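Sensor protein (Shewanella oneidensis, PDB 3LIC) probably serves as a membrane-bound sensor histidine kinase whose extracellular double-PDC domain would detect a signal outside the cell and pass it inward. Local coordinates at residues F72-A78 against F90-R96; T36-S40 against Y149-F153; L169-P173 against I193-K198; L25-E30 against V249-W254. One frame throughout, in Å; residues are numbered along the deposited sequence.

How the interactions relate
Interactions 1 and 2 lie in the first PDC domain, their centres 12 Å apart, and both reach its six-stranded sheet; they meet where Ile77 CG2 packs on Phe153 CZ at 4.1 Å. Interactions 3 and 4, about 16 Å apart centre to centre, sit where that domain joins the second. Leu172 CD2 meets Leu28 CD2 at 3.8 Å and Ile193 CD1 packs on Trp254 CZ3 at 4.1 Å, tying these two together. Helix 2-46 supplies one segment to both interaction 2 and interaction 4, whose centres are about 17 Å apart. A 1,2-ethanediol lies about 4 Å from the side chain of Tyr93 in interaction 1; it is probably a crystallisation additive, though such molecules often mark pockets.

Interaction 1 of 4, residues F72-A78 against F90-R96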
loop_
_atom_site.group_PDB
_atom_site.type_symbol
_atom_site.label_atom_id
_atom_site.label_comp_id
_atom_site.label_asym_id
_atom_site.label_seq_id
_atom_site.Cartn_x
_atom_site.Cartn_y
_atom_site.Cartn_z
ATOM N N PHE A 72 0.416 3.965 -10.410
ATOM C CA PHE A 72 0.857 4.846 -9.292
ATOM C C PHE A 72 -0.136 5.979 -9.077
ATOM O O PHE A 72 -0.637 6.546 -10.001
ATOM C CB PHE A 72 2.276 5.418 -9.473
ATOM C CG PHE A 72 3.370 4.361 -9.756
ATOM C CD1 PHE A 72 3.218 3.043 -9.373
ATOM C CD2 PHE A 72 4.573 4.738 -10.312
ATOM C CE1 PHE A 72 4.213 2.106 -9.571
ATOM C CE2 PHE A 72 5.601 3.806 -10.542
ATOM C CZ PHE A 72 5.381 2.452 -10.186
ATOM N N PHE A 73 -0.454 6.286 -7.832
ATOM C CA PHE A 73 -1.335 7.385 -7.556
ATOM C C PHE A 73 -0.557 8.711 -7.544
ATOM O O PHE A 73 -1.010 9.742 -8.070
ATOM C CB PHE A 73 -1.981 7.188 -6.181
ATOM C CG PHE A 73 -2.851 8.327 -5.802
ATOM C CD1 PHE A 73 -4.122 8.477 -6.421
ATOM C CD2 PHE A 73 -2.407 9.303 -4.880
ATOM C CE1 PHE A 73 -4.923 9.562 -6.120
ATOM C CE2 PHE A 73 -3.207 10.416 -4.587
ATOM C CZ PHE A 73 -4.474 10.538 -5.234
ATOM N N GLY A 74 0.628 8.694 -6.957
ATOM C CA GLY A 74 1.344 9.929 -6.721
ATOM C C GLY A 74 2.831 9.673 -6.442
ATOM O O GLY A 74 3.232 8.563 -6.119
ATOM N N SER A 75 3.651 10.700 -6.571
ATOM C CA SER A 75 5.062 10.537 -6.237
ATOM C C SER A 75 5.652 11.815 -5.666
ATOM O O SER A 75 5.302 12.903 -6.104
ATOM C CB SER A 75 5.811 10.038 -7.489
ATOM O OG SER A 75 7.206 10.187 -7.285
ATOM N N ALA A 76 6.494 11.725 -4.660
ATOM C CA ALA A 76 7.069 12.949 -4.095
ATOM C C ALA A 76 8.609 12.931 -4.119
ATOM O O ALA A 76 9.231 11.844 -4.063
ATOM C CB ALA A 76 6.582 13.154 -2.630
ATOM N N ILE A 77 9.206 14.126 -4.124
ATOM C CA ILE A 77 10.627 14.277 -3.867
ATOM C C ILE A 77 10.785 15.256 -2.722
ATOM O O ILE A 77 10.584 16.448 -2.905
ATOM C CB ILE A 77 11.375 14.837 -5.069
ATOM C CG1 ILE A 77 11.253 13.861 -6.245
ATOM C CG2 ILE A 77 12.903 15.180 -4.637
ATOM C CD1 ILE A 77 11.926 14.375 -7.496
ATOM N N ALA A 78 11.167 14.747 -1.542
ATOM C CA ALA A 78 11.056 15.489 -0.304
ATOM C C ALA A 78 12.458 15.645 0.324
ATOM O O ALA A 78 13.183 14.663 0.446
ATOM C CB ALA A 78 10.102 14.781 0.601
ATOM N N PHE A 90 10.813 21.407 1.613
ATOM C CA PHE A 90 10.597 21.472 0.182
ATOM C C PHE A 90 10.257 20.078 -0.286
ATOM O O PHE A 90 11.036 19.171 -0.137
ATOM C CB PHE A 90 11.869 22.036 -0.517
ATOM C CG PHE A 90 11.790 22.100 -2.084
ATOM C CD1 PHE A 90 10.722 22.710 -2.736
ATOM C CD2 PHE A 90 12.856 21.642 -2.865
ATOM C CE1 PHE A 90 10.648 22.790 -4.136
ATOM C CE2 PHE A 90 12.831 21.737 -4.277
ATOM C CZ PHE A 90 11.705 22.287 -4.918
ATOM N N SER A 91 9.076 19.903 -0.867
ATOM C CA SER A 91 8.668 18.589 -1.284
ATOM C C SER A 91 7.668 18.585 -2.422
ATOM O O SER A 91 6.497 18.245 -2.268
ATOM C CB SER A 91 8.236 17.754 -0.086
ATOM O OG SER A 91 7.558 16.566 -0.478
ATOM N N PRO A 92 8.166 18.908 -3.626
ATOM C CA PRO A 92 7.331 18.729 -4.826
ATOM C C PRO A 92 6.628 17.366 -4.848
ATOM O O PRO A 92 7.240 16.356 -4.523
ATOM C CB PRO A 92 8.352 18.783 -5.948
ATOM C CG PRO A 92 9.488 19.689 -5.349
ATOM C CD PRO A 92 9.564 19.309 -3.931
ATOM N N TYR A 93 5.385 17.333 -5.306
ATOM C CA TYR A 93 4.589 16.120 -5.281
ATOM C C TYR A 93 3.540 16.202 -6.369
ATOM O O TYR A 93 2.889 17.229 -6.506
ATOM C CB TYR A 93 3.889 16.055 -3.908
ATOM C CG TYR A 93 2.882 14.952 -3.760
ATOM C CD1 TYR A 93 3.279 13.593 -3.787
ATOM C CD2 TYR A 93 1.532 15.245 -3.539
ATOM C CE1 TYR A 93 2.337 12.561 -3.645
ATOM C CE2 TYR A 93 0.604 14.222 -3.378
ATOM C CZ TYR A 93 1.002 12.908 -3.447
ATOM O OH TYR A 93 0.053 11.934 -3.248
ATOM N N VAL A 94 3.418 15.180 -7.207
ATOM C CA VAL A 94 2.354 15.123 -8.217
ATOM C C VAL A 94 1.441 13.902 -7.974
ATOM O O VAL A 94 1.918 12.828 -7.600
ATOM C CB VAL A 94 2.932 15.096 -9.675
ATOM C CG1 VAL A 94 1.823 14.832 -10.723
ATOM C CG2 VAL A 94 3.718 16.379 -9.996
ATOM N N TYR A 95 0.134 14.039 -8.189
ATOM C CA TYR A 95 -0.795 12.914 -7.924
ATOM C C TYR A 95 -1.897 12.950 -8.988
ATOM O O TYR A 95 -2.096 13.994 -9.639
ATOM C CB TYR A 95 -1.367 12.918 -6.474
ATOM C CG TYR A 95 -2.329 14.066 -6.133
ATOM C CD1 TYR A 95 -3.723 13.926 -6.258
ATOM C CD2 TYR A 95 -1.822 15.299 -5.686
ATOM C CE1 TYR A 95 -4.636 15.053 -5.944
ATOM C CE2 TYR A 95 -2.664 16.377 -5.345
ATOM C CZ TYR A 95 -4.062 16.251 -5.471
ATOM O OH TYR A 95 -4.814 17.377 -5.120
ATOM N N ARG A 96 -2.524 11.790 -9.246
ATOM C CA ARG A 96 -3.617 11.761 -10.230
ATOM C C ARG A 96 -4.977 12.151 -9.599
ATOM O O ARG A 96 -5.341 11.650 -8.556
ATOM C CB ARG A 96 -3.624 10.495 -11.124
ATOM C CG ARG A 96 -4.434 9.302 -10.701
ATOM C CD ARG A 96 -3.731 7.955 -11.174
ATOM N NE ARG A 96 -3.330 8.088 -12.563
ATOM C CZ ARG A 96 -2.192 7.691 -13.125
ATOM N NH1 ARG A 96 -1.239 7.083 -12.473
ATOM N NH2 ARG A 96 -2.036 7.907 -14.406
#
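Ser91 opens the pairing with its OG 3.3 Å from Ala78 CB, a buried hydroxyl for which the model offers no hydrogen-bond partner. Pro92 follows, laying CD over one face of the Phe90 ring while its carbonyl O takes the N-H of Ile77 at 3.0 Å. A chi1 of 173° swings the Tyr93 ring away from its own N and against the neighbouring strand, CD1 at 3.5 Å from Ala76 CB, and its OH comes to the edge of the Phe73 ring on the way to a hydrogen bond with Asp166. Val94 makes the hydrogen-bonded antiparallel pair with Ser75: Ser75 N reaches Val94 O at 2.9 Å and Val94 N reaches Ser75 O at 3.2 Å. Tyr95 runs alongside Phe73, pointing the same way; the planes are only 26° apart, but with centroids separated by 5.8 Å the rings barely overlap. At Arg96 the backbone N donates to Phe73 O at 2.8 Å, and the side chain, bent at chi2 and chi3, brings NH1 back to Phe72 O at 2.6 Å (N-H...O 149°), with the carbonyl oxygen in the guanidinium plane. NH1 also bonds Asn69 O. In these neighbouring antiparallel strands of the first PDC domain's sheet, the chemistry implies a pair held by backbone bonds and clamped at one end by an arginine gripped by neutral carbonyls.

Interaction 2 of 4, residues T36-S40 against Y149-F153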
loop_
_atom_site.group_PDB
_atom_site.type_symbol
_atom_site.label_atom_id
_atom_site.label_comp_id
_atom_site.label_asym_id
_atom_site.label_seq_id
_atom_site.Cartn_x
_atom_site.Cartn_y
_atom_site.Cartn_z
ATOM N N THR A 36 10.746 3.607 -7.410
ATOM C CA THR A 36 11.191 4.518 -6.373
ATOM C C THR A 36 12.702 4.339 -6.148
ATOM O O THR A 36 13.430 5.311 -6.105
ATOM C CB THR A 36 10.434 4.263 -5.090
ATOM O OG1 THR A 36 9.066 4.262 -5.442
ATOM C CG2 THR A 36 10.675 5.392 -4.053
ATOM N N GLN A 37 13.163 3.102 -6.040
ATOM C CA GLN A 37 14.603 2.878 -5.939
ATOM C C GLN A 37 15.360 3.477 -7.142
ATOM O O GLN A 37 16.420 4.070 -6.983
ATOM C CB GLN A 37 14.897 1.358 -5.766
ATOM C CG GLN A 37 14.397 0.832 -4.434
ATOM C CD GLN A 37 14.456 -0.707 -4.374
ATOM O OE1 GLN A 37 14.911 -1.352 -5.311
ATOM N NE2 GLN A 37 13.967 -1.293 -3.294
ATOM N N GLY A 38 14.822 3.351 -8.341
ATOM C CA GLY A 38 15.542 3.829 -9.534
ATOM C C GLY A 38 15.621 5.367 -9.408
ATOM O O GLY A 38 16.693 5.974 -9.580
ATOM N N LEU A 39 14.507 6.005 -9.018
ATOM C CA LEU A 39 14.524 7.473 -8.952
ATOM C C LEU A 39 15.486 7.982 -7.858
ATOM O O LEU A 39 16.291 8.903 -8.120
ATOM C CB LEU A 39 13.112 8.085 -8.845
ATOM C CG LEU A 39 13.072 9.604 -8.685
ATOM C CD1 LEU A 39 13.731 10.329 -9.880
ATOM C CD2 LEU A 39 11.574 10.054 -8.504
ATOM N N SER A 40 15.446 7.382 -6.664
ATOM C CA SER A 40 16.430 7.810 -5.653
ATOM C C SER A 40 17.883 7.537 -6.063
ATOM O O SER A 40 18.772 8.271 -5.748
ATOM C CB SER A 40 16.143 7.188 -4.285
ATOM O OG SER A 40 14.976 7.824 -3.751
ATOM N N TYR A 149 5.743 3.957 -0.588
ATOM C CA TYR A 149 7.095 3.383 -0.578
ATOM C C TYR A 149 8.067 4.546 -0.799
ATOM O O TYR A 149 7.920 5.349 -1.761
ATOM C CB TYR A 149 7.275 2.312 -1.665
ATOM C CG TYR A 149 8.598 1.572 -1.499
ATOM C CD1 TYR A 149 8.768 0.630 -0.475
ATOM C CD2 TYR A 149 9.658 1.814 -2.346
ATOM C CE1 TYR A 149 9.956 -0.016 -0.322
ATOM C CE2 TYR A 149 10.876 1.157 -2.206
ATOM C CZ TYR A 149 10.997 0.248 -1.186
ATOM O OH TYR A 149 12.183 -0.409 -1.014
ATOM N N ALA A 150 8.985 4.688 0.144
ATOM C CA ALA A 150 9.900 5.829 0.213
ATOM C C ALA A 150 11.315 5.264 0.221
ATOM O O ALA A 150 11.595 4.300 0.949
ATOM C CB ALA A 150 9.681 6.652 1.511
ATOM N N VAL A 151 12.197 5.931 -0.518
ATOM C CA VAL A 151 13.604 5.576 -0.532
ATOM C C VAL A 151 14.535 6.795 -0.442
ATOM O O VAL A 151 14.522 7.628 -1.317
ATOM C CB VAL A 151 13.974 4.902 -1.884
ATOM C CG1 VAL A 151 15.586 4.563 -1.888
ATOM C CG2 VAL A 151 13.056 3.695 -2.146
ATOM N N PRO A 152 15.403 6.847 0.599
ATOM C CA PRO A 152 16.442 7.885 0.843
ATOM C C PRO A 152 17.309 8.072 -0.370
ATOM O O PRO A 152 17.538 7.106 -1.062
ATOM C CB PRO A 152 17.325 7.234 1.902
ATOM C CG PRO A 152 16.421 6.217 2.589
ATOM C CD PRO A 152 15.356 5.822 1.664
ATOM N N PHE A 153 17.830 9.275 -0.608
ATOM C CA PHE A 153 18.878 9.479 -1.647
ATOM C C PHE A 153 20.058 10.337 -1.103
ATOM O O PHE A 153 19.875 11.063 -0.151
ATOM C CB PHE A 153 18.296 10.059 -2.932
ATOM C CG PHE A 153 17.513 11.342 -2.736
ATOM C CD1 PHE A 153 18.169 12.550 -2.575
ATOM C CD2 PHE A 153 16.149 11.341 -2.791
ATOM C CE1 PHE A 153 17.462 13.734 -2.425
ATOM C CE2 PHE A 153 15.421 12.508 -2.659
ATOM C CZ PHE A 153 16.079 13.712 -2.484
#
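The helical turn 36-40 lies along strand 149-153 with its axis 7.9 Å away and runs nearly the same way, the two directions differing by 21°. Tyr149 and Val151 point toward the helix, which answers with Thr36, Gln37 and Ser40; Phe153 starts toward it, but its ring turns away. Val151 stands in the middle: its CG2 presses on Thr36 CG2 at 3.5 Å, tighter than usual for two methyls, and the other branch, CG1, lies 3.6 Å from Ser40 CB. The Tyr149 ring turns its edge to Thr36, with CB of the threonine near the ring plane and 3.8 Å from CD2. This is the core layer of a PDC domain, in which the long N-terminal helix packs along a face of the central antiparallel sheet, close to the direction of strand 149-153; Thr36 and Leu39 of the helix also reach strand 161-168, next in the sheet. Gln37, extended beyond CG, runs out past Val151 and sends NE2 to Tyr149 OH at 3.0 Å (N-H...O 151°). The phenol oxygen lies close to the amide plane, and the amide and ring planes are 55° apart. One turn on, Ser40 OG sits beside its own backbone N and from there lies only 2.5 Å from Val151 O, a hydrogen bond so short that its exact length is doubtful; the same hydroxyl is hydrogen-bonded to Thr163 OG1. It also lies at the edge of the Phe153 ring, 3.8 Å from CD2, while Phe153 CB rests 3.4 Å from Ser40 O.

Interaction 3 of 4, residues L169-P173 against I193-K198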
loop_
_atom_site.group_PDB
_atom_site.type_symbol
_atom_site.label_atom_id
_atom_site.label_comp_id
_atom_site.label_asym_id
_atom_site.label_seq_id
_atom_site.Cartn_x
_atom_site.Cartn_y
_atom_site.Cartn_z
ATOM N N LEU A 169 -5.431 3.202 -1.988
ATOM C CA LEU A 169 -6.042 1.932 -1.605
ATOM C C LEU A 169 -7.288 1.627 -2.361
ATOM O O LEU A 169 -7.568 0.443 -2.595
ATOM C CB LEU A 169 -6.408 1.864 -0.116
ATOM C CG LEU A 169 -5.322 2.160 0.903
ATOM C CD1 LEU A 169 -5.890 1.758 2.262
ATOM C CD2 LEU A 169 -4.042 1.475 0.685
ATOM N N ASP A 170 -8.092 2.641 -2.685
ATOM C CA ASP A 170 -9.338 2.360 -3.451
ATOM C C ASP A 170 -9.092 1.565 -4.727
ATOM O O ASP A 170 -9.987 0.883 -5.235
ATOM C CB ASP A 170 -10.129 3.650 -3.794
ATOM C CG ASP A 170 -10.849 4.235 -2.548
ATOM O OD1 ASP A 170 -10.958 3.530 -1.486
ATOM O OD2 ASP A 170 -11.301 5.406 -2.615
ATOM N N ARG A 171 -7.882 1.626 -5.251
ATOM C CA ARG A 171 -7.616 0.892 -6.498
ATOM C C ARG A 171 -7.198 -0.563 -6.359
ATOM O O ARG A 171 -7.175 -1.293 -7.352
ATOM C CB ARG A 171 -6.582 1.633 -7.324
ATOM C CG ARG A 171 -7.112 2.940 -7.811
ATOM C CD ARG A 171 -6.135 3.621 -8.749
ATOM N NE ARG A 171 -6.008 2.765 -9.928
ATOM C CZ ARG A 171 -5.115 2.980 -10.901
ATOM N NH1 ARG A 171 -4.282 4.025 -10.819
ATOM N NH2 ARG A 171 -5.063 2.164 -11.942
ATOM N N LEU A 172 -6.769 -0.978 -5.166
ATOM C CA LEU A 172 -6.217 -2.328 -5.019
ATOM C C LEU A 172 -7.134 -3.419 -5.515
ATOM O O LEU A 172 -6.654 -4.352 -6.139
ATOM C CB LEU A 172 -5.834 -2.643 -3.567
ATOM C CG LEU A 172 -4.669 -1.838 -3.027
ATOM C CD1 LEU A 172 -4.461 -2.158 -1.537
ATOM C CD2 LEU A 172 -3.402 -2.160 -3.893
ATOM N N PRO A 173 -8.447 -3.363 -5.229
ATOM C CA PRO A 173 -9.342 -4.460 -5.679
ATOM C C PRO A 173 -9.344 -4.694 -7.170
ATOM O O PRO A 173 -9.241 -5.829 -7.657
ATOM C CB PRO A 173 -10.731 -3.942 -5.261
ATOM C CG PRO A 173 -10.429 -2.982 -4.019
ATOM C CD PRO A 173 -9.212 -2.276 -4.558
ATOM N N ILE A 193 -4.047 -3.444 5.702
ATOM C CA ILE A 193 -3.664 -2.562 4.608
ATOM C C ILE A 193 -4.941 -2.203 3.871
ATOM O O ILE A 193 -5.176 -1.064 3.585
ATOM C CB ILE A 193 -2.770 -3.291 3.622
ATOM C CG1 ILE A 193 -1.423 -3.704 4.265
ATOM C CG2 ILE A 193 -2.575 -2.465 2.365
ATOM C CD1 ILE A 193 -0.485 -2.643 4.366
ATOM N N PHE A 194 -5.741 -3.190 3.517
ATOM C CA PHE A 194 -6.979 -2.966 2.766
ATOM C C PHE A 194 -8.164 -3.676 3.430
ATOM O O PHE A 194 -8.045 -4.842 3.779
ATOM C CB PHE A 194 -6.916 -3.464 1.289
ATOM C CG PHE A 194 -8.187 -3.136 0.527
ATOM C CD1 PHE A 194 -8.381 -1.870 -0.004
ATOM C CD2 PHE A 194 -9.244 -4.017 0.498
ATOM C CE1 PHE A 194 -9.550 -1.517 -0.613
ATOM C CE2 PHE A 194 -10.434 -3.656 -0.114
ATOM C CZ PHE A 194 -10.586 -2.393 -0.683
ATOM N N HIS A 195 -9.276 -2.948 3.597
ATOM C CA HIS A 195 -10.606 -3.451 3.986
ATOM C C HIS A 195 -11.629 -2.535 3.284
ATOM O O HIS A 195 -11.418 -1.296 3.170
ATOM C CB HIS A 195 -10.823 -3.333 5.511
ATOM C CG HIS A 195 -12.039 -4.055 6.013
ATOM N ND1 HIS A 195 -11.971 -5.289 6.642
ATOM C CD2 HIS A 195 -13.359 -3.753 5.932
ATOM C CE1 HIS A 195 -13.196 -5.707 6.932
ATOM N NE2 HIS A 195 -14.052 -4.801 6.497
ATOM N N SER A 196 -12.733 -3.112 2.820
ATOM C CA SER A 196 -13.882 -2.333 2.311
ATOM C C SER A 196 -14.227 -1.124 3.173
ATOM O O SER A 196 -14.418 -0.032 2.662
ATOM C CB SER A 196 -15.132 -3.216 2.287
ATOM O OG SER A 196 -15.185 -3.856 1.045
ATOM N N ASP A 197 -14.372 -1.348 4.474
ATOM C CA ASP A 197 -14.650 -0.270 5.402
ATOM C C ASP A 197 -13.392 0.529 5.764
ATOM O O ASP A 197 -12.468 0.013 6.416
ATOM C CB ASP A 197 -15.300 -0.824 6.669
ATOM C CG ASP A 197 -15.715 0.274 7.626
ATOM O OD1 ASP A 197 -15.950 1.416 7.158
ATOM O OD2 ASP A 197 -15.789 0.012 8.844
ATOM N N LYS A 198 -13.387 1.802 5.363
ATOM C CA LYS A 198 -12.262 2.716 5.567
ATOM C C LYS A 198 -11.975 3.100 7.021
ATOM O O LYS A 198 -10.806 3.320 7.391
ATOM C CB LYS A 198 -12.438 3.972 4.705
ATOM C CG LYS A 198 -12.579 3.678 3.196
ATOM C CD LYS A 198 -11.530 2.612 2.722
ATOM C CE LYS A 198 -12.000 1.799 1.497
ATOM N NZ LYS A 198 -10.867 1.113 0.878
#
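Phe194 plugs into the turn at 169-173, and here the contact is tight. The Phe194 and Pro173 side chains cross at about a right angle, CZ coming within 3.4 Å of Pro173 CG, while CE1 lies 3.4 Å from Leu169 O. That carbonyl also receives the backbone N of Leu172, whose CD1 touches Phe194 CB at 4.0 Å. Leu169 extends the close side, CD1 resting 3.2 Å from Ile193 O. The other side is looser and more open to solvent. Asp170 is exposed, and its OD1 meets Lys198 NZ in a salt bridge of 3.4 Å, a weak hydrogen bond at best. The lysine, bent at chi2, also directs NZ toward His195 O, again weakly, so two long interactions share the ammonium group. Behind Phe194 the chain bulges: Ile193 and Phe194 both face Val185, a classic beta bulge on the edge strand of the second sheet. The arrangement is consistent with the junction of a tandem PDC sensor, where the turn leaving the last strand of the first sheet packs against the edge of the second.

Interaction 4 of 4, residues L25-E30 against V249-W254; sequences LQFLLE and VAKLKW
Leu29 buries the most surface here, laying CD1 over one face of the Trp254 indole, 3.5 Å from CE3 and off toward the rim. The same methyl meets Leu252 CD1 at 3.7 Å, so it sits in the corner formed by the two. One turn back along the helix, Gln26 and Val249 slide past each other in opposite directions, with Gln26 CB 4.0 Å from Val249 CG1. The valine's other branch, CG2, touches Leu25 CD2 at 3.9 Å. Gln26 leaves the helix with its first torsion near trans (chi1 -171°), and the extended chain carries its amide over Ala250 CB. NE2 then donates to Glu30 OE2 at 3.0 Å, entering in the plane of the amide but from above that of the carboxylate. A water bridges the segments by giving one hydrogen to Glu30 OE2 and the other to Ala250 O. Lys251 NZ stays 4.1 Å from Glu30 OE2, too far for a salt bridge, though its charge may still stabilise the ionised form of Glu30. Residues 249-254 form the loop of the hairpin between strands 241-248 and 255-261, so the second sheet's hairpin leans on the long N-terminal helix that runs past both sheets, as expected of a double-PDC sensor.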
loop_
_atom_site.group_PDB
_atom_site.type_symbol
_atom_site.label_atom_id
_atom_site.label_comp_id
_atom_site.label_asym_id
_atom_site.label_seq_id
_atom_site.Cartn_x
_atom_site.Cartn_y
_atom_site.Cartn_z
ATOM N N LEU A 25 -0.680 -8.504 -6.588
ATOM C CA LEU A 25 -0.277 -7.542 -5.603
ATOM C C LEU A 25 1.250 -7.571 -5.537
ATOM O O LEU A 25 1.851 -6.534 -5.474
ATOM C CB LEU A 25 -0.929 -7.779 -4.217
ATOM C CG LEU A 25 -0.370 -6.940 -3.044
ATOM C CD1 LEU A 25 -0.609 -5.473 -3.151
ATOM C CD2 LEU A 25 -0.914 -7.459 -1.712
ATOM N N GLN A 26 1.879 -8.750 -5.589
ATOM C CA GLN A 26 3.341 -8.812 -5.601
ATOM C C GLN A 26 4.017 -8.009 -6.726
ATOM O O GLN A 26 4.966 -7.249 -6.486
ATOM C CB GLN A 26 3.808 -10.277 -5.724
ATOM C CG GLN A 26 5.344 -10.476 -5.527
ATOM C CD GLN A 26 5.806 -11.843 -6.020
ATOM O OE1 GLN A 26 5.001 -12.758 -6.229
ATOM N NE2 GLN A 26 7.107 -11.980 -6.235
ATOM N N PHE A 27 3.548 -8.211 -7.965
ATOM C CA PHE A 27 4.113 -7.497 -9.071
ATOM C C PHE A 27 3.852 -5.952 -8.960
ATOM O O PHE A 27 4.712 -5.171 -9.303
ATOM C CB PHE A 27 3.706 -8.160 -10.415
ATOM C CG PHE A 27 4.405 -9.494 -10.631
ATOM C CD1 PHE A 27 5.778 -9.540 -10.934
ATOM C CD2 PHE A 27 3.713 -10.686 -10.534
ATOM C CE1 PHE A 27 6.432 -10.757 -11.101
ATOM C CE2 PHE A 27 4.360 -11.891 -10.688
ATOM C CZ PHE A 27 5.730 -11.923 -10.962
ATOM N N LEU A 28 2.707 -5.540 -8.409
ATOM C CA LEU A 28 2.380 -4.151 -8.211
ATOM C C LEU A 28 3.350 -3.507 -7.222
ATOM O O LEU A 28 3.848 -2.409 -7.465
ATOM C CB LEU A 28 0.962 -4.044 -7.657
ATOM C CG LEU A 28 0.484 -2.619 -7.282
ATOM C CD1 LEU A 28 0.590 -1.663 -8.494
ATOM C CD2 LEU A 28 -0.923 -2.627 -6.754
ATOM N N LEU A 29 3.641 -4.203 -6.117
ATOM C CA LEU A 29 4.448 -3.633 -5.032
ATOM C C LEU A 29 5.913 -3.649 -5.438
ATOM O O LEU A 29 6.659 -2.707 -5.181
ATOM C CB LEU A 29 4.220 -4.449 -3.728
ATOM C CG LEU A 29 2.807 -4.435 -3.078
ATOM C CD1 LEU A 29 2.745 -5.400 -1.867
ATOM C CD2 LEU A 29 2.409 -3.042 -2.621
ATOM N N GLU A 30 6.323 -4.684 -6.175
ATOM C CA GLU A 30 7.686 -4.707 -6.647
ATOM C C GLU A 30 7.906 -3.647 -7.738
ATOM O O GLU A 30 9.006 -3.080 -7.810
ATOM C CB GLU A 30 8.113 -6.099 -7.135
ATOM C CG GLU A 30 8.036 -7.128 -5.997
ATOM C CD GLU A 30 8.387 -8.546 -6.462
ATOM O OE1 GLU A 30 8.448 -8.757 -7.687
ATOM O OE2 GLU A 30 8.585 -9.447 -5.599
ATOM N N VAL A 249 2.180 -12.929 0.208
ATOM C CA VAL A 249 3.041 -12.246 -0.781
ATOM C C VAL A 249 4.545 -12.571 -0.545
ATOM O O VAL A 249 5.102 -12.346 0.549
ATOM C CB VAL A 249 2.807 -10.769 -0.710
ATOM C CG1 VAL A 249 3.682 -10.047 -1.702
ATOM C CG2 VAL A 249 1.361 -10.473 -0.947
ATOM N N ALA A 250 5.208 -13.102 -1.565
ATOM C CA ALA A 250 6.597 -13.525 -1.418
ATOM C C ALA A 250 7.503 -12.372 -0.940
ATOM O O ALA A 250 7.409 -11.255 -1.462
ATOM C CB ALA A 250 7.064 -14.064 -2.724
ATOM N N LYS A 251 8.342 -12.615 0.068
ATOM C CA LYS A 251 9.381 -11.667 0.545
ATOM C C LYS A 251 8.842 -10.629 1.519
ATOM O O LYS A 251 9.402 -10.457 2.591
ATOM C CB LYS A 251 10.058 -10.878 -0.582
ATOM C CG LYS A 251 10.881 -11.656 -1.561
ATOM C CD LYS A 251 12.044 -10.772 -2.011
ATOM C CE LYS A 251 12.819 -11.463 -3.132
ATOM N NZ LYS A 251 11.857 -11.598 -4.258
ATOM N N LEU A 252 7.789 -9.908 1.109
ATOM C CA LEU A 252 7.162 -8.955 1.989
ATOM C C LEU A 252 6.355 -9.639 3.071
ATOM O O LEU A 252 6.311 -9.168 4.208
ATOM C CB LEU A 252 6.269 -8.004 1.164
ATOM C CG LEU A 252 7.006 -7.047 0.213
ATOM C CD1 LEU A 252 6.040 -6.654 -0.861
ATOM C CD2 LEU A 252 7.611 -5.786 0.919
ATOM N N LYS A 253 5.725 -10.756 2.722
ATOM C CA LYS A 253 4.973 -11.561 3.679
ATOM C C LYS A 253 3.725 -10.818 4.059
ATOM O O LYS A 253 3.121 -11.070 5.098
ATOM C CB LYS A 253 5.824 -11.820 4.921
ATOM C CG LYS A 253 6.898 -12.828 4.627
ATOM C CD LYS A 253 8.173 -12.368 5.269
ATOM C CE LYS A 253 9.091 -13.555 5.415
ATOM N NZ LYS A 253 8.200 -14.620 5.981
ATOM N N TRP A 254 3.334 -9.860 3.230
ATOM C CA TRP A 254 1.968 -9.424 3.334
ATOM C C TRP A 254 1.073 -10.613 2.945
ATOM O O TRP A 254 1.547 -11.561 2.236
ATOM C CB TRP A 254 1.704 -8.245 2.413
ATOM C CG TRP A 254 2.516 -7.048 2.729
ATOM C CD1 TRP A 254 3.628 -6.971 3.555
ATOM C CD2 TRP A 254 2.328 -5.730 2.185
ATOM N NE1 TRP A 254 4.104 -5.679 3.557
ATOM C CE2 TRP A 254 3.327 -4.908 2.727
ATOM C CE3 TRP A 254 1.378 -5.170 1.330
ATOM C CZ2 TRP A 254 3.435 -3.569 2.401
ATOM C CZ3 TRP A 254 1.482 -3.842 1.016
ATOM C CH2 TRP A 254 2.506 -3.058 1.538
HETATM O O HOH W 1 7.469 -9.196 -3.137
#